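PDB 4EEI: adenylosuccinate lyase, which probably cleaves adenylosuccinate to AMP and fumarate, and SAICAR to AICAR and fumarate, in purine nucleotide biosynthesis. Local coordinates for residues I30-E35 with E46-A51; E130-I135 with K420-V425; S354-F359 with S387-L392. All coordinates share one frame; numbering follows the deposited sequence.

In the fold
The three contacts are spread along an elongated, mostly helical chain of the lyase 1 family, which assembles as a tetramer. Interaction 1 lies on one side of the chain's centre and interactions 2 and 3 on the other; the centres of interactions 1 and 3 are 81 Å apart, those of interactions 1 and 2 are 59 Å apart. Interactions 2 and 3 are neighbours, with centres 24 Å and nearest atoms about 8 Å apart, and segments 354-359 and 387-392 fall in sequence between the two halves of interaction 2. Both touch the second subunit. All three lie away from the AMP pocket, but the Asp-423 side chain is about 11 Å from a bound potassium ion.

Interaction 1 of 3, residues I30-E35 with E46-A51; sequences ILEALE and EIRARA
Leu-31, on the last turns of helix 16-33, reaches toward helix 43-50 and meets Ile-47 there. The touch is methyl to methyl, with Leu-31 CD2 3.9 Å from Ile-47 CD1, and the two side chains run at roughly a right angle to each other. The Leu-31 side chain also packs against Thr-43 and Ala-44 of the second helix and against Phe-87, which leaves this apolar pair buried. The two helices are consecutive in the chain, joined by a short connection, and form a helical hairpin near one end of the elongated molecule; Ile-47 in turn rests on Leu-28, one turn before Leu-31.

Glu-32, the next residue, also points at the second helix but sends an extended chain over the more open side of the hairpin. There its OE1 meets Arg-48 in a salt bridge, 3.3 Å from Arg-48 NH2. The hydrogen bond within this ion pair is weak, bent to 138° at the hydrogen, and the carboxylate and guanidinium planes are turned 65° apart. A paired, two-pronged grip is therefore absent: Arg-48 NH1 stays 3.7 Å from the same Glu-32 OE1. Arg-48 arrives by bending its chain at chi3 (-64°), while the Glu-32 side chain also touches Ala-44 and Ile-201 of helix 192-202.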
ATOM      1  N   ILE B  30     -32.793  20.655   1.856  1.00 25.58           N
ATOM      2  CA  ILE B  30     -33.608  20.295   0.698  1.00 25.87           C
ATOM      3  C   ILE B  30     -35.096  20.537   0.991  1.00 27.90           C
ATOM      4  O   ILE B  30     -35.852  20.958   0.112  1.00 28.36           O
ATOM      5  CB  ILE B  30     -33.336  18.842   0.218  1.00 32.27           C
ATOM      6  CG1 ILE B  30     -34.080  18.564  -1.091  1.00 32.45           C
ATOM      7  CG2 ILE B  30     -33.720  17.819   1.282  1.00 29.58           C
ATOM      8  CD1 ILE B  30     -33.682  19.505  -2.211  1.00 32.59           C
ATOM      9  N   LEU B  31     -35.516  20.311   2.230  1.00 28.97           N
ATOM     10  CA  LEU B  31     -36.921  20.528   2.585  1.00 29.43           C
ATOM     11  C   LEU B  31     -37.289  21.999   2.423  1.00 30.59           C
ATOM     12  O   LEU B  31     -38.364  22.325   1.920  1.00 32.31           O
ATOM     13  CB  LEU B  31     -37.207  20.054   4.015  1.00 30.60           C
ATOM     14  CG  LEU B  31     -38.646  20.165   4.532  1.00 31.59           C
ATOM     15  CD1 LEU B  31     -39.603  19.310   3.720  1.00 31.85           C
ATOM     16  CD2 LEU B  31     -38.720  19.782   6.014  1.00 32.22           C
ATOM     17  N   GLU B  32     -36.388  22.885   2.837  1.00 34.24           N
ATOM     18  CA  GLU B  32     -36.621  24.323   2.711  1.00 34.39           C
ATOM     19  C   GLU B  32     -36.647  24.727   1.238  1.00 32.63           C
ATOM     20  O   GLU B  32     -37.473  25.537   0.816  1.00 32.86           O
ATOM     21  CB  GLU B  32     -35.540  25.111   3.470  1.00 35.18           C
ATOM     22  CG  GLU B  32     -35.651  26.628   3.325  1.00 39.18           C
ATOM     23  CD  GLU B  32     -34.671  27.394   4.206  1.00 46.05           C
ATOM     24  OE1 GLU B  32     -34.125  26.807   5.169  1.00 42.76           O
ATOM     25  OE2 GLU B  32     -34.451  28.592   3.929  1.00 51.06           O
ATOM     26  N   ALA B  33     -35.747  24.149   0.451  1.00 30.54           N
ATOM     27  CA  ALA B  33     -35.750  24.384  -0.992  1.00 30.08           C
ATOM     28  C   ALA B  33     -37.104  24.006  -1.587  1.00 35.26           C
ATOM     29  O   ALA B  33     -37.675  24.740  -2.401  1.00 38.04           O
ATOM     30  CB  ALA B  33     -34.632  23.585  -1.654  1.00 28.46           C
ATOM     31  N   LEU B  34     -37.624  22.861  -1.161  1.00 30.75           N
ATOM     32  CA  LEU B  34     -38.862  22.339  -1.712  1.00 31.54           C
ATOM     33  C   LEU B  34     -40.075  23.164  -1.307  1.00 33.34           C
ATOM     34  O   LEU B  34     -41.164  22.951  -1.823  1.00 34.24           O
ATOM     35  CB  LEU B  34     -39.040  20.872  -1.324  1.00 36.40           C
ATOM     36  CG  LEU B  34     -38.106  19.913  -2.065  1.00 34.90           C
ATOM     37  CD1 LEU B  34     -38.269  18.479  -1.575  1.00 33.52           C
ATOM     38  CD2 LEU B  34     -38.352  19.994  -3.568  1.00 33.78           C
ATOM     39  N   GLU B  35     -39.883  24.108  -0.394  1.00 33.95           N
ATOM     40  CA  GLU B  35     -40.951  25.026  -0.019  1.00 35.81           C
ATOM     41  C   GLU B  35     -41.304  25.970  -1.165  1.00 38.17           C
ATOM     42  O   GLU B  35     -42.371  26.579  -1.173  1.00 38.38           O
ATOM     43  CB  GLU B  35     -40.565  25.823   1.229  1.00 43.49           C
ATOM     44  CG  GLU B  35     -40.787  25.070   2.531  1.00 45.13           C
ATOM     45  CD  GLU B  35     -40.400  25.883   3.751  1.00 51.70           C
ATOM     46  OE1 GLU B  35     -40.314  27.123   3.641  1.00 52.21           O
ATOM     47  OE2 GLU B  35     -40.182  25.278   4.821  1.00 53.29           O
ATOM     48  N   GLU B  46     -39.918  25.027  11.222  1.00 43.52           N
ATOM     49  CA  GLU B  46     -40.652  24.420  12.330  1.00 46.59           C
ATOM     50  C   GLU B  46     -39.898  23.209  12.882  1.00 46.37           C
ATOM     51  O   GLU B  46     -39.694  23.082  14.092  1.00 45.31           O
ATOM     52  CB  GLU B  46     -42.038  23.993  11.847  1.00 52.06           C
ATOM     53  CG  GLU B  46     -42.846  23.185  12.849  1.00 59.01           C
ATOM     54  CD  GLU B  46     -43.568  24.053  13.863  1.00 67.80           C
ATOM     55  OE1 GLU B  46     -43.386  25.289  13.827  1.00 69.12           O
ATOM     56  OE2 GLU B  46     -44.323  23.499  14.695  1.00 71.92           O
ATOM     57  N   ILE B  47     -39.476  22.328  11.980  1.00 40.74           N
ATOM     58  CA  ILE B  47     -38.765  21.118  12.366  1.00 38.20           C
ATOM     59  C   ILE B  47     -37.387  21.462  12.933  1.00 39.67           C
ATOM     60  O   ILE B  47     -36.946  20.876  13.928  1.00 36.64           O
ATOM     61  CB  ILE B  47     -38.656  20.144  11.174  1.00 37.40           C
ATOM     62  CG1 ILE B  47     -40.054  19.694  10.733  1.00 39.01           C
ATOM     63  CG2 ILE B  47     -37.779  18.946  11.520  1.00 34.79           C
ATOM     64  CD1 ILE B  47     -40.060  18.776   9.507  1.00 37.74           C
ATOM     65  N   ARG B  48     -36.720  22.427  12.306  1.00 37.74           N
ATOM     66  CA  ARG B  48     -35.410  22.890  12.760  1.00 37.18           C
ATOM     67  C   ARG B  48     -35.438  23.324  14.224  1.00 41.13           C
ATOM     68  O   ARG B  48     -34.509  23.044  14.977  1.00 41.15           O
ATOM     69  CB  ARG B  48     -34.923  24.042  11.868  1.00 39.20           C
ATOM     70  CG  ARG B  48     -33.539  24.586  12.209  1.00 41.63           C
ATOM     71  CD  ARG B  48     -33.044  25.585  11.153  1.00 41.60           C
ATOM     72  NE  ARG B  48     -32.840  24.976   9.836  1.00 42.60           N
ATOM     73  CZ  ARG B  48     -33.554  25.265   8.747  1.00 45.81           C
ATOM     74  NH1 ARG B  48     -34.527  26.164   8.796  1.00 43.05           N
ATOM     75  NH2 ARG B  48     -33.287  24.662   7.593  1.00 47.35           N
ATOM     76  N   ALA B  49     -36.518  23.980  14.632  1.00 40.59           N
ATOM     77  CA  ALA B  49     -36.606  24.543  15.983  1.00 44.77           C
ATOM     78  C   ALA B  49     -36.909  23.521  17.081  1.00 45.59           C
ATOM     79  O   ALA B  49     -36.698  23.794  18.262  1.00 47.98           O
ATOM     80  CB  ALA B  49     -37.648  25.667  16.015  1.00 46.90           C
ATOM     81  N   ARG B  50     -37.408  22.351  16.698  1.00 44.65           N
ATOM     82  CA  ARG B  50     -37.949  21.410  17.676  1.00 45.88           C
ATOM     83  C   ARG B  50     -37.271  20.043  17.682  1.00 44.86           C
ATOM     84  O   ARG B  50     -37.193  19.386  18.720  1.00 45.40           O
ATOM     85  CB  ARG B  50     -39.441  21.235  17.425  1.00 51.50           C
ATOM     86  CG  ARG B  50     -40.184  22.544  17.257  1.00 60.20           C
ATOM     87  CD  ARG B  50     -41.372  22.600  18.189  1.00 69.52           C
ATOM     88  NE  ARG B  50     -42.110  21.340  18.169  1.00 74.05           N
ATOM     89  CZ  ARG B  50     -43.086  21.061  17.313  1.00 76.44           C
ATOM     90  NH1 ARG B  50     -43.450  21.958  16.408  1.00 78.11           N
ATOM     91  NH2 ARG B  50     -43.701  19.886  17.361  1.00 76.49           N
ATOM     92  N   ALA B  51     -36.790  19.610  16.521  1.00 36.99           N
ATOM     93  CA  ALA B  51     -36.283  18.249  16.375  1.00 38.46           C
ATOM     94  C   ALA B  51     -35.107  17.971  17.300  1.00 39.22           C
ATOM     95  O   ALA B  51     -34.181  18.781  17.411  1.00 38.53           O
ATOM     96  CB  ALA B  51     -35.899  17.965  14.923  1.00 36.18           C
TER

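Interaction 2 of 3, residues E130-I135 with K420-V425; sequences ETKEII and KEIDHV. With EDO (1,2-ethanediol), chain X.
Ile-422 and Asp-423 meet Lys-132, which belongs to the turn that follows helix 94-131; the contact joins the end of that long helix to the C-terminal part of the chain, 285 residues away in sequence. Just before them, Lys-420 NZ bonds to Leu-190 O and Tyr-187 O of the second subunit, and Glu-421 OE1 to Thr-192 OG1 of the same subunit.

Ile-422 opens helix 422-429 and lies against the side chain of Lys-132. The two chains run past each other in opposite directions, Ile-422 CG1 approaching Lys-132 CG at 4.1 Å while Ile-422 CG2 comes within 3.9 Å of Lys-132 NZ. The methylenes of the lysine thus have an apolar neighbour on their way to a charged end. Ile-422 also packs against Gln-152 of helix 151-173.

Asp-423 supplies the ionic partner. Its chi1 of -73° places CG beside the backbone N, and the carboxylate then swings back to Lys-132, giving a salt bridge of 2.7 Å between Lys-132 NZ and Asp-423 OD1. The two side chains cross nearly at right angles. A molecule of 1,2-ethanediol, probably from the crystallisation liquor, takes a second hydrogen bond from the lysine, with EDO O2 2.9 Å from Lys-132 NZ. Lys-132 also makes a cation-pi contact with Phe-426.

Lying at the surface, the ion pair is probably screened in part by solvent. The ammonium meets OD1 on its less basic anti side, 33° out of the carboxylate plane, so the bond, though short, is probably weaker than a syn, in-plane one would be.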
ATOM      1  N   GLU B 130      15.472  30.993  14.880  1.00 25.91           N
ATOM      2  CA  GLU B 130      16.197  30.952  16.146  1.00 30.03           C
ATOM      3  C   GLU B 130      17.570  30.291  15.974  1.00 28.62           C
ATOM      4  O   GLU B 130      18.530  30.652  16.648  1.00 28.09           O
ATOM      5  CB  GLU B 130      15.327  30.189  17.151  1.00 36.38           C
ATOM      6  CG  GLU B 130      15.960  29.756  18.446  1.00 46.64           C
ATOM      7  CD  GLU B 130      14.961  28.985  19.313  1.00 56.50           C
ATOM      8  OE1 GLU B 130      15.305  27.882  19.787  1.00 59.36           O
ATOM      9  OE2 GLU B 130      13.830  29.485  19.502  1.00 61.43           O
ATOM     10  N   THR B 131      17.657  29.345  15.042  1.00 27.62           N
ATOM     11  CA  THR B 131      18.879  28.564  14.835  1.00 29.28           C
ATOM     12  C   THR B 131      19.582  28.852  13.499  1.00 29.93           C
ATOM     13  O   THR B 131      20.536  28.162  13.137  1.00 24.81           O
ATOM     14  CB  THR B 131      18.584  27.053  14.904  1.00 24.86           C
ATOM     15  OG1 THR B 131      17.642  26.698  13.880  1.00 25.93           O
ATOM     16  CG2 THR B 131      18.019  26.683  16.272  1.00 27.80           C
ATOM     17  N   LYS B 132      19.117  29.872  12.782  1.00 26.93           N
ATOM     18  CA  LYS B 132      19.667  30.225  11.464  1.00 25.27           C
ATOM     19  C   LYS B 132      21.180  30.498  11.527  1.00 30.27           C
ATOM     20  O   LYS B 132      21.921  30.194  10.586  1.00 31.54           O
ATOM     21  CB  LYS B 132      18.917  31.451  10.921  1.00 25.06           C
ATOM     22  CG  LYS B 132      19.488  32.099   9.653  1.00 28.45           C
ATOM     23  CD  LYS B 132      18.507  33.154   9.111  1.00 27.74           C
ATOM     24  CE  LYS B 132      19.021  33.890   7.869  1.00 25.13           C
ATOM     25  NZ  LYS B 132      20.065  34.888   8.221  1.00 27.00           N
ATOM     26  N   GLU B 133      21.618  31.046  12.656  1.00 30.92           N
ATOM     27  CA  GLU B 133      23.006  31.467  12.889  1.00 36.33           C
ATOM     28  C   GLU B 133      23.964  30.334  13.247  1.00 32.19           C
ATOM     29  O   GLU B 133      25.184  30.508  13.216  1.00 32.87           O
ATOM     30  CB  GLU B 133      23.037  32.465  14.050  1.00 47.83           C
ATOM     31  CG  GLU B 133      22.489  31.882  15.359  1.00 57.21           C
ATOM     32  CD  GLU B 133      22.695  32.791  16.559  1.00 65.43           C
ATOM     33  OE1 GLU B 133      23.808  32.791  17.128  1.00 70.89           O
ATOM     34  OE2 GLU B 133      21.739  33.496  16.942  1.00 67.77           O
ATOM     35  N   ILE B 134      23.416  29.184  13.618  1.00 24.92           N
ATOM     36  CA  ILE B 134      24.232  28.091  14.129  1.00 26.38           C
ATOM     37  C   ILE B 134      24.826  27.303  12.973  1.00 26.38           C
ATOM     38  O   ILE B 134      24.119  26.959  12.028  1.00 25.21           O
ATOM     39  CB  ILE B 134      23.391  27.164  15.021  1.00 28.84           C
ATOM     40  CG1 ILE B 134      22.811  27.957  16.196  1.00 32.93           C
ATOM     41  CG2 ILE B 134      24.212  25.985  15.506  1.00 30.73           C
ATOM     42  CD1 ILE B 134      21.903  27.142  17.106  1.00 33.39           C
ATOM     43  N   ILE B 135      26.123  27.014  13.038  1.00 26.58           N
ATOM     44  CA  ILE B 135      26.749  26.225  11.978  1.00 26.70           C
ATOM     45  C   ILE B 135      26.828  24.751  12.394  1.00 27.15           C
ATOM     46  O   ILE B 135      27.210  24.431  13.524  1.00 26.59           O
ATOM     47  CB  ILE B 135      28.129  26.800  11.561  1.00 23.96           C
ATOM     48  CG1 ILE B 135      28.670  26.085  10.322  1.00 29.19           C
ATOM     49  CG2 ILE B 135      29.124  26.742  12.702  1.00 24.78           C
ATOM     50  CD1 ILE B 135      29.739  26.897   9.595  1.00 31.37           C
ATOM     51  N   LYS B 420      27.144  31.722   3.468  1.00 32.58           N
ATOM     52  CA  LYS B 420      27.151  32.920   2.620  1.00 36.72           C
ATOM     53  C   LYS B 420      25.769  33.295   2.065  1.00 33.40           C
ATOM     54  O   LYS B 420      25.414  34.471   2.019  1.00 33.22           O
ATOM     55  CB  LYS B 420      28.128  32.716   1.455  1.00 41.25           C
ATOM     56  CG  LYS B 420      28.245  33.889   0.486  1.00 45.28           C
ATOM     57  CD  LYS B 420      29.042  33.491  -0.773  1.00 48.55           C
ATOM     58  CE  LYS B 420      28.232  32.571  -1.703  1.00 46.78           C
ATOM     59  NZ  LYS B 420      29.048  31.520  -2.400  1.00 42.33           N
ATOM     60  N   GLU B 421      24.993  32.300   1.650  1.00 27.99           N
ATOM     61  CA  GLU B 421      23.723  32.570   0.980  1.00 30.30           C
ATOM     62  C   GLU B 421      22.495  32.318   1.856  1.00 28.57           C
ATOM     63  O   GLU B 421      21.365  32.311   1.355  1.00 26.21           O
ATOM     64  CB  GLU B 421      23.609  31.730  -0.298  1.00 30.39           C
ATOM     65  CG  GLU B 421      24.687  32.016  -1.339  1.00 37.62           C
ATOM     66  CD  GLU B 421      24.405  33.261  -2.157  1.00 46.24           C
ATOM     67  OE1 GLU B 421      23.416  33.962  -1.873  1.00 53.38           O
ATOM     68  OE2 GLU B 421      25.170  33.541  -3.092  1.00 51.89           O
ATOM     69  N   ILE B 422      22.701  32.117   3.150  1.00 25.36           N
ATOM     70  CA  ILE B 422      21.590  31.702   4.009  1.00 30.65           C
ATOM     71  C   ILE B 422      20.458  32.746   4.046  1.00 27.39           C
ATOM     72  O   ILE B 422      19.288  32.380   4.137  1.00 23.42           O
ATOM     73  CB  ILE B 422      22.072  31.330   5.435  1.00 28.19           C
ATOM     74  CG1 ILE B 422      21.004  30.522   6.177  1.00 27.60           C
ATOM     75  CG2 ILE B 422      22.442  32.563   6.217  1.00 30.05           C
ATOM     76  CD1 ILE B 422      20.602  29.255   5.446  1.00 27.90           C
ATOM     77  N   ASP B 423      20.806  34.031   3.933  1.00 26.43           N
ATOM     78  CA  ASP B 423      19.796  35.093   3.905  1.00 28.76           C
ATOM     79  C   ASP B 423      18.867  34.931   2.700  1.00 29.00           C
ATOM     80  O   ASP B 423      17.646  35.064   2.813  1.00 28.68           O
ATOM     81  CB  ASP B 423      20.455  36.477   3.847  1.00 29.96           C
ATOM     82  CG  ASP B 423      21.099  36.886   5.162  1.00 37.02           C
ATOM     83  OD1 ASP B 423      21.205  36.042   6.075  1.00 38.85           O
ATOM     84  OD2 ASP B 423      21.506  38.059   5.274  1.00 39.52           O
ATOM     85  N   HIS B 424      19.453  34.639   1.543  1.00 25.50           N
ATOM     86  CA  HIS B 424      18.685  34.479   0.313  1.00 29.29           C
ATOM     87  C   HIS B 424      17.732  33.288   0.378  1.00 27.29           C
ATOM     88  O   HIS B 424      16.617  33.344  -0.146  1.00 23.41           O
ATOM     89  CB  HIS B 424      19.626  34.303  -0.877  1.00 32.77           C
ATOM     90  CG  HIS B 424      20.384  35.542  -1.238  1.00 45.62           C
ATOM     91  ND1 HIS B 424      21.763  35.583  -1.275  1.00 52.86           N
ATOM     92  CD2 HIS B 424      19.960  36.776  -1.591  1.00 51.74           C
ATOM     93  CE1 HIS B 424      22.153  36.797  -1.626  1.00 55.69           C
ATOM     94  NE2 HIS B 424      21.080  37.540  -1.825  1.00 56.02           N
ATOM     95  N   VAL B 425      18.190  32.204   0.992  1.00 24.32           N
ATOM     96  CA  VAL B 425      17.388  30.991   1.097  1.00 20.80           C
ATOM     97  C   VAL B 425      16.171  31.247   1.979  1.00 22.32           C
ATOM     98  O   VAL B 425      15.053  30.852   1.639  1.00 27.31           O
ATOM     99  CB  VAL B 425      18.223  29.825   1.659  1.00 24.99           C
ATOM    100  CG1 VAL B 425      17.354  28.586   1.880  1.00 26.50           C
ATOM    101  CG2 VAL B 425      19.377  29.503   0.710  1.00 27.81           C
TER
HETATM  102  C1  EDO X 512      22.211  35.042  10.778  1.00 79.65           C
HETATM  103  O1  EDO X 512      21.937  34.427  12.038  1.00 79.60           O
HETATM  104  C2  EDO X 512      23.030  34.085   9.923  1.00 78.98           C
HETATM  105  O2  EDO X 512      22.923  34.523   8.571  1.00 79.99           O

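Interaction 3 of 3, residues S354-F359 with S387-L392; sequences SFYLHF and SFSKKL
Tyr-356 crosses from helix 352-363 to the N-terminal turns of helix 388-400, and almost every atom beyond its CA finds a partner there. CB, together with CG, lies 4.1 Å from Leu-392 CD2, and CD1 comes slightly closer to the same methyl. The opposite ring edge belongs to Phe-388: Tyr-356 CD2 is 3.6 Å from Phe-388 CE1, and Tyr-356 CE2 sits over one face of that ring, 3.3 Å from Phe-388 CG. The result is an offset stack, centroids 4.3 Å apart and planes tilted by 26°. Tyr-356 CE1 and CZ lie 3.5 and 3.6 Å from Ser-389 OG. At the tip, Tyr-356 OH donates to Ser-389 OG over 2.8 Å, the serine oxygen lying at the tyrosine edge near the ring plane. With CG anti to the carbonyl carbon (chi1 -69°), the ring is aimed at the second helix, whose axis lies 12.0 Å from that of segment 354-359 at 34°.

Met-409 also packs on Tyr-356, and Val-378 of helix 368-381 touches both Phe-388 and Leu-392. The phenol hydrogen is spent on Ser-389 OG, which in turn bonds to Pro-407 O, so both buried hydroxyls have polar partners beside the stacked rings.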
ATOM      1  N   SER B 354      38.237  20.407  -0.668  1.00 43.82           N
ATOM      2  CA  SER B 354      37.412  20.756  -1.817  1.00 41.29           C
ATOM      3  C   SER B 354      37.346  22.271  -1.989  1.00 40.70           C
ATOM      4  O   SER B 354      37.356  22.772  -3.111  1.00 41.10           O
ATOM      5  CB  SER B 354      36.003  20.179  -1.696  1.00 39.92           C
ATOM      6  OG  SER B 354      35.212  20.583  -2.801  1.00 40.61           O
ATOM      7  N   PHE B 355      37.290  22.997  -0.875  1.00 39.31           N
ATOM      8  CA  PHE B 355      37.259  24.450  -0.941  1.00 36.30           C
ATOM      9  C   PHE B 355      38.524  24.974  -1.610  1.00 39.84           C
ATOM     10  O   PHE B 355      38.454  25.706  -2.603  1.00 39.37           O
ATOM     11  CB  PHE B 355      37.095  25.066   0.449  1.00 37.95           C
ATOM     12  CG  PHE B 355      37.294  26.554   0.467  1.00 37.82           C
ATOM     13  CD1 PHE B 355      36.287  27.405   0.032  1.00 37.45           C
ATOM     14  CD2 PHE B 355      38.499  27.102   0.885  1.00 38.79           C
ATOM     15  CE1 PHE B 355      36.470  28.777   0.031  1.00 37.28           C
ATOM     16  CE2 PHE B 355      38.690  28.471   0.885  1.00 40.50           C
ATOM     17  CZ  PHE B 355      37.672  29.310   0.455  1.00 40.41           C
ATOM     18  N   TYR B 356      39.673  24.581  -1.071  1.00 40.31           N
ATOM     19  CA  TYR B 356      40.969  24.983  -1.612  1.00 42.93           C
ATOM     20  C   TYR B 356      41.201  24.490  -3.034  1.00 43.94           C
ATOM     21  O   TYR B 356      41.839  25.177  -3.830  1.00 45.67           O
ATOM     22  CB  TYR B 356      42.100  24.495  -0.708  1.00 44.72           C
ATOM     23  CG  TYR B 356      42.133  25.203   0.619  1.00 46.33           C
ATOM     24  CD1 TYR B 356      42.198  26.587   0.684  1.00 46.93           C
ATOM     25  CD2 TYR B 356      42.072  24.491   1.805  1.00 44.39           C
ATOM     26  CE1 TYR B 356      42.220  27.242   1.896  1.00 45.65           C
ATOM     27  CE2 TYR B 356      42.091  25.135   3.019  1.00 44.54           C
ATOM     28  CZ  TYR B 356      42.165  26.509   3.061  1.00 48.46           C
ATOM     29  OH  TYR B 356      42.187  27.150   4.280  1.00 48.10           O
ATOM     30  N   LEU B 357      40.706  23.296  -3.351  1.00 43.20           N
ATOM     31  CA  LEU B 357      40.858  22.779  -4.708  1.00 47.91           C
ATOM     32  C   LEU B 357      40.148  23.704  -5.688  1.00 46.42           C
ATOM     33  O   LEU B 357      40.731  24.132  -6.686  1.00 45.79           O
ATOM     34  CB  LEU B 357      40.312  21.353  -4.828  1.00 48.75           C
ATOM     35  CG  LEU B 357      40.421  20.745  -6.229  1.00 52.55           C
ATOM     36  CD1 LEU B 357      41.824  20.915  -6.781  1.00 56.04           C
ATOM     37  CD2 LEU B 357      40.044  19.279  -6.224  1.00 55.60           C
ATOM     38  N   HIS B 358      38.889  24.010  -5.384  1.00 41.69           N
ATOM     39  CA  HIS B 358      38.105  24.936  -6.189  1.00 41.40           C
ATOM     40  C   HIS B 358      38.750  26.313  -6.241  1.00 42.78           C
ATOM     41  O   HIS B 358      38.765  26.960  -7.289  1.00 44.11           O
ATOM     42  CB  HIS B 358      36.687  25.059  -5.639  1.00 39.02           C
ATOM     43  CG  HIS B 358      35.788  23.926  -6.022  1.00 44.69           C
ATOM     44  ND1 HIS B 358      35.719  22.753  -5.298  1.00 45.31           N
ATOM     45  CD2 HIS B 358      34.911  23.790  -7.043  1.00 42.79           C
ATOM     46  CE1 HIS B 358      34.835  21.946  -5.859  1.00 44.26           C
ATOM     47  NE2 HIS B 358      34.328  22.551  -6.918  1.00 41.38           N
ATOM     48  N   PHE B 359      39.279  26.771  -5.113  1.00 42.79           N
ATOM     49  CA  PHE B 359      39.926  28.072  -5.106  1.00 45.25           C
ATOM     50  C   PHE B 359      41.090  28.131  -6.094  1.00 48.94           C
ATOM     51  O   PHE B 359      41.225  29.098  -6.852  1.00 48.70           O
ATOM     52  CB  PHE B 359      40.402  28.462  -3.706  1.00 45.43           C
ATOM     53  CG  PHE B 359      40.712  29.922  -3.582  1.00 48.42           C
ATOM     54  CD1 PHE B 359      39.724  30.818  -3.198  1.00 48.41           C
ATOM     55  CD2 PHE B 359      41.968  30.411  -3.905  1.00 52.44           C
ATOM     56  CE1 PHE B 359      39.993  32.172  -3.108  1.00 51.97           C
ATOM     57  CE2 PHE B 359      42.247  31.765  -3.820  1.00 53.63           C
ATOM     58  CZ  PHE B 359      41.257  32.647  -3.420  1.00 52.65           C
ATOM     59  N   SER B 387      47.722  27.693   9.990  1.00 81.14           N
ATOM     60  CA  SER B 387      46.743  28.163   9.007  1.00 77.01           C
ATOM     61  C   SER B 387      46.919  27.527   7.631  1.00 71.79           C
ATOM     62  O   SER B 387      47.891  27.812   6.937  1.00 72.05           O
ATOM     63  CB  SER B 387      46.806  29.684   8.870  1.00 79.66           C
ATOM     64  OG  SER B 387      46.025  30.115   7.767  1.00 77.76           O
ATOM     65  N   PHE B 388      45.964  26.683   7.244  0.92 67.45           N
ATOM     66  CA  PHE B 388      45.963  26.036   5.931  0.92 65.42           C
ATOM     67  C   PHE B 388      46.084  27.089   4.826  0.92 63.32           C
ATOM     68  O   PHE B 388      46.883  26.936   3.901  0.92 63.82           O
ATOM     69  CB  PHE B 388      44.676  25.210   5.755  0.92 63.05           C
ATOM     70  CG  PHE B 388      44.769  24.112   4.713  0.92 65.58           C
ATOM     71  CD1 PHE B 388      45.365  24.336   3.477  0.92 67.37           C
ATOM     72  CD2 PHE B 388      44.239  22.854   4.972  0.92 66.37           C
ATOM     73  CE1 PHE B 388      45.439  23.329   2.525  0.92 67.78           C
ATOM     74  CE2 PHE B 388      44.311  21.840   4.024  0.92 67.90           C
ATOM     75  CZ  PHE B 388      44.913  22.079   2.800  0.92 67.49           C
ATOM     76  N   SER B 389      45.299  28.159   4.938  1.00 60.10           N
ATOM     77  CA  SER B 389      45.283  29.218   3.929  1.00 58.03           C
ATOM     78  C   SER B 389      46.657  29.852   3.709  1.00 60.96           C
ATOM     79  O   SER B 389      47.211  29.775   2.614  1.00 60.68           O
ATOM     80  CB  SER B 389      44.259  30.298   4.288  1.00 55.61           C
ATOM     81  OG  SER B 389      42.930  29.821   4.133  1.00 52.35           O
ATOM     82  N   LYS B 390      47.201  30.475   4.749  1.00 66.81           N
ATOM     83  CA  LYS B 390      48.482  31.178   4.644  1.00 71.46           C
ATOM     84  C   LYS B 390      49.621  30.297   4.136  1.00 71.94           C
ATOM     85  O   LYS B 390      50.492  30.761   3.400  1.00 74.32           O
ATOM     86  CB  LYS B 390      48.859  31.815   5.986  1.00 77.64           C
ATOM     87  CG  LYS B 390      48.052  33.063   6.317  1.00 80.26           C
ATOM     88  CD  LYS B 390      48.162  34.092   5.197  1.00 83.53           C
ATOM     89  CE  LYS B 390      46.792  34.487   4.633  1.00 79.97           C
ATOM     90  NZ  LYS B 390      46.170  33.441   3.767  1.00 75.10           N
ATOM     91  N   LYS B 391      49.601  29.025   4.523  1.00 71.80           N
ATOM     92  CA  LYS B 391      50.613  28.065   4.092  1.00 75.50           C
ATOM     93  C   LYS B 391      50.489  27.739   2.614  1.00 70.56           C
ATOM     94  O   LYS B 391      51.491  27.640   1.906  1.00 72.38           O
ATOM     95  CB  LYS B 391      50.502  26.786   4.912  1.00 80.38           C
ATOM     96  CG  LYS B 391      50.839  26.997   6.370  1.00 87.10           C
ATOM     97  CD  LYS B 391      50.419  25.826   7.225  1.00 88.50           C
ATOM     98  CE  LYS B 391      51.318  25.749   8.440  1.00 93.65           C
ATOM     99  NZ  LYS B 391      52.760  25.757   8.056  1.00 97.38           N
ATOM    100  N   LEU B 392      49.257  27.556   2.153  1.00 62.76           N
ATOM    101  CA  LEU B 392      49.013  27.308   0.741  1.00 62.10           C
ATOM    102  C   LEU B 392      49.405  28.537  -0.072  1.00 65.17           C
ATOM    103  O   LEU B 392      50.067  28.431  -1.108  1.00 64.85           O
ATOM    104  CB  LEU B 392      47.544  26.969   0.503  1.00 57.62           C
ATOM    105  CG  LEU B 392      47.199  26.542  -0.922  1.00 56.77           C
ATOM    106  CD1 LEU B 392      47.953  25.279  -1.277  1.00 58.23           C
ATOM    107  CD2 LEU B 392      45.693  26.331  -1.071  1.00 52.96           C
TER